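Local coordinates for protein alkaline serine protease (Pseudoalteromonas sp., PDB 1Y9Z) that probably hydrolyses peptide bonds as a cold-adapted, subtilisin-like serine endopeptidase from an Antarctic bacterium, at residues A178-N183 and E197-G202. Numbering follows the deposited sequence.
Sequences AAVDSN and EISGPG. With NA (sodium ion), chain F.
V180 turns CG1 anti to its own carbonyl carbon (chi1 -63°), and S199 holds OG in the same relation to its backbone (chi1 -61°), which brings V180 CG1 alongside S199, 3.9 Å from its CB. The second branch of the valine, CG2, rests 3.6 Å from G200 O, so its two methyls contact a side chain and a backbone carbonyl. A178 adds its CB near the serine hydroxyl, whose polar partner is T414 O rather than anything on the facing strand. Shortening V180 to an alanine would probably open a gap beside S199 CB and G200 O, with both methyl contacts lost.

The backbone ladder alternates as parallel strands require. A178 N donates to I198 O at 2.9 Å, and A178 O then accepts from G200 N. Next, V180 N reaches G200 O at 3.1 Å, before V180 O receives G202 N at 2.9 Å. A179 sets its CB 3.7 Å from G202 CA; G202, having no side chain, brings its CA directly against this methyl. Beyond the ladder, D181 OD2 accepts N183 N from above the carboxylate plane, forming an Asx turn where the first strand ends.

At the other end E197 OE1 binds a sodium ion at 2.8 Å, a site completed by V174 O and Q195 O, while OE2 forms a salt bridge with R395. T368 and H374 of helix 368-385 touch A179 and P201, respectively. Parallel pairing of strands 174-180 and 196-201 at one end of the central sheet, beside this helix, is characteristic of the subtilisin-like alpha/beta domain.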
ATOM      1  N   ALA A 178      -6.542  -7.363   5.879  1.00  8.00           N
ATOM      2  CA  ALA A 178      -5.260  -8.031   5.673  1.00  8.11           C
ATOM      3  C   ALA A 178      -4.631  -7.560   4.363  1.00  8.86           C
ATOM      4  O   ALA A 178      -5.309  -6.991   3.501  1.00  9.51           O
ATOM      5  CB  ALA A 178      -5.457  -9.541   5.636  1.00  9.04           C
ATOM      6  N   ALA A 179      -3.335  -7.813   4.217  1.00  8.85           N
ATOM      7  CA  ALA A 179      -2.598  -7.412   3.023  1.00  9.30           C
ATOM      8  C   ALA A 179      -2.149  -8.595   2.173  1.00 10.50           C
ATOM      9  O   ALA A 179      -1.721  -9.622   2.700  1.00 11.34           O
ATOM     10  CB  ALA A 179      -1.374  -6.591   3.426  1.00 10.31           C
ATOM     11  N   VAL A 180      -2.256  -8.438   0.855  1.00 11.77           N
ATOM     12  CA  VAL A 180      -1.801  -9.454  -0.093  1.00 10.88           C
ATOM     13  C   VAL A 180      -0.995  -8.719  -1.156  1.00 11.26           C
ATOM     14  O   VAL A 180      -1.104  -7.494  -1.282  1.00 10.66           O
ATOM     15  CB  VAL A 180      -2.972 -10.203  -0.782  1.00 11.53           C
ATOM     16  CG1 VAL A 180      -3.789 -10.959   0.252  1.00 11.57           C
ATOM     17  CG2 VAL A 180      -3.844  -9.225  -1.551  1.00 11.32           C
ATOM     18  N   ASP A 181      -0.178  -9.450  -1.913  1.00 11.22           N
ATOM     19  CA  ASP A 181       0.628  -8.818  -2.954  1.00 11.14           C
ATOM     20  C   ASP A 181      -0.023  -8.940  -4.332  1.00 11.76           C
ATOM     21  O   ASP A 181      -1.161  -9.400  -4.441  1.00 13.07           O
ATOM     22  CB  ASP A 181       2.061  -9.380  -2.949  1.00 11.82           C
ATOM     23  CG  ASP A 181       2.135 -10.845  -3.335  1.00 10.78           C
ATOM     24  OD1 ASP A 181       3.195 -11.460  -3.079  1.00 13.00           O
ATOM     25  OD2 ASP A 181       1.162 -11.381  -3.899  1.00 12.34           O
ATOM     26  N   SER A 182       0.686  -8.527  -5.382  1.00 11.85           N
ATOM     27  CA  SER A 182       0.116  -8.561  -6.729  1.00 13.75           C
ATOM     28  C   SER A 182      -0.147  -9.940  -7.326  1.00 14.16           C
ATOM     29  O   SER A 182      -0.672 -10.043  -8.433  1.00 16.24           O
ATOM     30  CB  SER A 182       0.956  -7.716  -7.698  1.00 13.93           C
ATOM     31  OG  SER A 182       2.239  -8.265  -7.920  1.00 13.40           O
ATOM     32  N   ASN A 183       0.224 -11.000  -6.612  1.00 14.96           N
ATOM     33  CA  ASN A 183      -0.058 -12.351  -7.090  1.00 14.40           C
ATOM     34  C   ASN A 183      -1.161 -12.904  -6.193  1.00 14.60           C
ATOM     35  O   ASN A 183      -1.530 -14.074  -6.285  1.00 15.11           O
ATOM     36  CB  ASN A 183       1.172 -13.257  -6.999  1.00 15.25           C
ATOM     37  CG  ASN A 183       0.934 -14.617  -7.645  1.00 15.97           C
ATOM     38  OD1 ASN A 183       0.557 -14.700  -8.813  1.00 17.61           O
ATOM     39  ND2 ASN A 183       1.151 -15.684  -6.885  1.00 16.27           N
ATOM     40  N   GLU A 197     -11.114 -10.014   8.164  1.00 10.69           N
ATOM     41  CA  GLU A 197     -12.351 -10.111   7.404  1.00 10.85           C
ATOM     42  C   GLU A 197     -12.245 -10.017   5.886  1.00 10.41           C
ATOM     43  O   GLU A 197     -12.994 -10.676   5.162  1.00 10.58           O
ATOM     44  CB  GLU A 197     -13.274  -9.009   7.922  1.00 13.01           C
ATOM     45  CG  GLU A 197     -14.752  -9.196   7.698  1.00 14.38           C
ATOM     46  CD  GLU A 197     -15.551  -8.189   8.501  1.00 14.70           C
ATOM     47  OE1 GLU A 197     -15.208  -7.976   9.684  1.00 15.45           O
ATOM     48  OE2 GLU A 197     -16.515  -7.614   7.963  1.00 16.51           O
ATOM     49  N   ILE A 198     -11.325  -9.196   5.404  1.00  9.94           N
ATOM     50  CA  ILE A 198     -11.189  -9.010   3.970  1.00  9.97           C
ATOM     51  C   ILE A 198      -9.762  -8.574   3.660  1.00 10.19           C
ATOM     52  O   ILE A 198      -9.056  -8.087   4.544  1.00 10.20           O
ATOM     53  CB  ILE A 198     -12.222  -7.952   3.498  1.00 11.19           C
ATOM     54  CG1 ILE A 198     -12.425  -8.036   1.989  1.00 11.31           C
ATOM     55  CG2 ILE A 198     -11.772  -6.557   3.911  1.00 11.71           C
ATOM     56  CD1 ILE A 198     -13.662  -7.292   1.513  1.00 13.47           C
ATOM     57  N   SER A 199      -9.339  -8.759   2.414  1.00  9.82           N
ATOM     58  CA  SER A 199      -7.989  -8.405   2.000  1.00 10.05           C
ATOM     59  C   SER A 199      -7.938  -7.290   0.971  1.00  9.79           C
ATOM     60  O   SER A 199      -8.900  -7.045   0.238  1.00 10.66           O
ATOM     61  CB  SER A 199      -7.275  -9.625   1.415  1.00 10.17           C
ATOM     62  OG  SER A 199      -7.166 -10.668   2.366  1.00 11.48           O
ATOM     63  N   GLY A 200      -6.791  -6.625   0.927  1.00  9.66           N
ATOM     64  CA  GLY A 200      -6.582  -5.555  -0.027  1.00 10.28           C
ATOM     65  C   GLY A 200      -5.117  -5.501  -0.410  1.00 10.26           C
ATOM     66  O   GLY A 200      -4.278  -6.116   0.251  1.00 10.26           O
ATOM     67  N   PRO A 201      -4.776  -4.792  -1.495  1.00 10.14           N
ATOM     68  CA  PRO A 201      -3.387  -4.668  -1.950  1.00 10.62           C
ATOM     69  C   PRO A 201      -2.536  -4.052  -0.836  1.00  9.43           C
ATOM     70  O   PRO A 201      -2.846  -2.958  -0.356  1.00  9.39           O
ATOM     71  CB  PRO A 201      -3.511  -3.749  -3.163  1.00 10.16           C
ATOM     72  CG  PRO A 201      -4.879  -4.093  -3.705  1.00 11.43           C
ATOM     73  CD  PRO A 201      -5.709  -4.168  -2.449  1.00 10.96           C
ATOM     74  N   GLY A 202      -1.469  -4.741  -0.429  1.00  8.92           N
ATOM     75  CA  GLY A 202      -0.635  -4.231   0.649  1.00  9.16           C
ATOM     76  C   GLY A 202       0.872  -4.403   0.534  1.00  9.54           C
ATOM     77  O   GLY A 202       1.597  -4.089   1.477  1.00 10.30           O
TER
HETATM   78 NA    NA F 608     -13.107  -7.872  11.471  1.00 17.15          NA